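Local coordinates for MsStt7d protein (Micromonas, PDB 4IX3), which probably works as an ATP-dependent protein kinase, a homolog of the state transition kinase Stt7, of which this chain is the catalytic domain, at residues R167-P171 with G209-Y215. Sequence-based numbering, arbitrary orientation.
Sequences RDVKP and GPADPRY. With MG (magnesium ion), chain E.
K170 lays its CB over the middle of the Y215 ring, 3.5 Å from the centroid and 7° off the ring normal, a CH-pi contact. Its first torsion, 55°, sets CG between the backbone N and the carbonyl carbon; from there an extended chain, bent at its last torsion, carries NZ to two carboxylates, D168 OD1 and D212 OD2, each 2.8 Å away. The ammonium uses the syn lone pair of D168 OD1 but the anti lone pair of D212 OD2, whose syn side is taken by R214. That arginine grips D212 side-on: NE meets OD1 at 3.1 Å and NH2 meets OD2 at 2.7 Å, both oxygens lying close to the guanidinium plane. OD1 also accepts from the backbone N of R214, closing an Asx turn. Four donor bonds thus hold the D212 carboxylate and fix its rotation, and an asparagine in its place would probably leave K170 and R214 facing each other without the full negative charge between them. D168 OD2 coordinates magnesium at 2.0 Å, alongside waters and D188; K170 is thus a second-shell partner of this metal ligand, and D212 holds the lysine in turn. Beyond the lysine, P171 CD packs against Y215 CE1, while the phenol OH bonds to Q259 of helix 246-261. At the other end the direct bonding is weaker: R167 NH1, with P210 CD over one guanidinium face, makes a weak bond to P210 O, and a water links R167 O to D212 N. As in other protein kinases, the RDVKP sequence is that of the catalytic loop, which in this fold meets the C-terminal part of the activation segment, probably its P+1 loop, beside the magnesium site.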
# COMPACT_ATOMS: atom_id res chain seq x y z
N ARG B 167 -2.24 4.59 15.95
CA ARG B 167 -3.07 4.70 14.76
C ARG B 167 -3.45 3.38 14.10
O ARG B 167 -4.42 3.32 13.34
CB ARG B 167 -2.40 5.62 13.74
CG ARG B 167 -3.28 6.76 13.25
CD ARG B 167 -3.01 7.08 11.79
NE ARG B 167 -2.86 8.51 11.56
CZ ARG B 167 -3.81 9.29 11.04
NH1 ARG B 167 -4.98 8.78 10.70
NH2 ARG B 167 -3.58 10.59 10.87
N ASP B 168 -2.69 2.31 14.36
CA ASP B 168 -2.97 1.04 13.67
C ASP B 168 -2.97 -0.13 14.63
O ASP B 168 -2.42 -1.20 14.38
CB ASP B 168 -1.96 0.81 12.51
CG ASP B 168 -2.47 -0.19 11.46
OD1 ASP B 168 -3.66 -0.54 11.49
OD2 ASP B 168 -1.65 -0.64 10.62
N VAL B 169 -3.64 0.10 15.76
CA VAL B 169 -3.79 -0.96 16.75
C VAL B 169 -4.78 -2.00 16.21
O VAL B 169 -5.91 -1.66 15.78
CB VAL B 169 -4.28 -0.36 18.09
CG1 VAL B 169 -4.68 -1.45 19.07
CG2 VAL B 169 -3.21 0.55 18.68
N LYS B 170 -4.37 -3.26 16.27
CA LYS B 170 -5.20 -4.37 15.82
C LYS B 170 -4.45 -5.66 16.17
O LYS B 170 -3.23 -5.62 16.38
CB LYS B 170 -5.55 -4.31 14.30
CG LYS B 170 -4.30 -4.22 13.41
CD LYS B 170 -4.73 -3.93 11.99
CE LYS B 170 -3.57 -3.83 11.01
NZ LYS B 170 -3.88 -2.85 9.94
N PRO B 171 -5.13 -6.81 16.18
CA PRO B 171 -4.45 -8.06 16.47
C PRO B 171 -3.25 -8.37 15.55
O PRO B 171 -2.25 -8.94 16.01
CB PRO B 171 -5.59 -9.09 16.39
CG PRO B 171 -6.80 -8.30 16.83
CD PRO B 171 -6.60 -6.99 16.10
N GLY B 209 -6.65 10.31 7.75
CA GLY B 209 -5.32 9.73 7.37
C GLY B 209 -5.58 8.29 6.97
O GLY B 209 -6.77 7.93 6.88
N PRO B 210 -4.52 7.44 6.89
CA PRO B 210 -4.71 6.02 6.53
C PRO B 210 -5.37 5.47 7.80
O PRO B 210 -5.26 6.04 8.89
CB PRO B 210 -3.28 5.50 6.33
CG PRO B 210 -2.49 6.38 7.26
CD PRO B 210 -3.15 7.72 7.34
N ALA B 211 -6.21 4.48 7.64
CA ALA B 211 -6.85 3.91 8.81
C ALA B 211 -7.23 2.57 8.26
O ALA B 211 -7.67 2.45 7.10
CB ALA B 211 -8.10 4.73 9.23
N ASP B 212 -7.12 1.56 9.10
CA ASP B 212 -7.67 0.28 8.74
C ASP B 212 -9.16 0.38 9.07
O ASP B 212 -9.52 0.61 10.23
CB ASP B 212 -7.00 -0.78 9.62
CG ASP B 212 -7.38 -2.18 9.21
OD1 ASP B 212 -8.58 -2.37 8.91
OD2 ASP B 212 -6.55 -3.11 9.32
N PRO B 213 -10.06 0.27 8.07
CA PRO B 213 -11.48 0.49 8.33
C PRO B 213 -12.06 -0.50 9.33
O PRO B 213 -13.08 -0.23 9.98
CB PRO B 213 -12.13 0.37 6.96
CG PRO B 213 -11.13 -0.31 6.11
CD PRO B 213 -9.76 -0.06 6.66
N ARG B 214 -11.45 -1.67 9.48
CA ARG B 214 -11.97 -2.66 10.41
C ARG B 214 -11.79 -2.22 11.88
O ARG B 214 -12.54 -2.72 12.74
CB ARG B 214 -11.24 -3.98 10.20
CG ARG B 214 -11.42 -4.58 8.80
CD ARG B 214 -10.58 -5.82 8.61
NE ARG B 214 -9.17 -5.41 8.66
CZ ARG B 214 -8.15 -6.24 8.73
NH1 ARG B 214 -8.36 -7.55 8.72
NH2 ARG B 214 -6.91 -5.74 8.87
N TYR B 215 -10.81 -1.36 12.13
CA TYR B 215 -10.39 -0.99 13.48
C TYR B 215 -10.49 0.49 13.72
O TYR B 215 -9.98 1.01 14.70
CB TYR B 215 -8.97 -1.49 13.75
CG TYR B 215 -8.91 -3.01 13.68
CD1 TYR B 215 -9.31 -3.77 14.81
CD2 TYR B 215 -8.56 -3.70 12.51
CE1 TYR B 215 -9.31 -5.14 14.76
CE2 TYR B 215 -8.57 -5.07 12.46
CZ TYR B 215 -8.94 -5.81 13.60
OH TYR B 215 -8.98 -7.18 13.52
MG MG E . -0.05 -0.36 9.43
O HOH W 1 -6.50 2.10 11.97
O HOH W 2 -3.53 3.51 10.23
O HOH W 3 0.15 1.60 10.08
O HOH W 4 1.75 -0.05 8.31
O HOH W 5 -0.06 -2.25 8.77
O HOH W 6 -1.17 0.27 7.90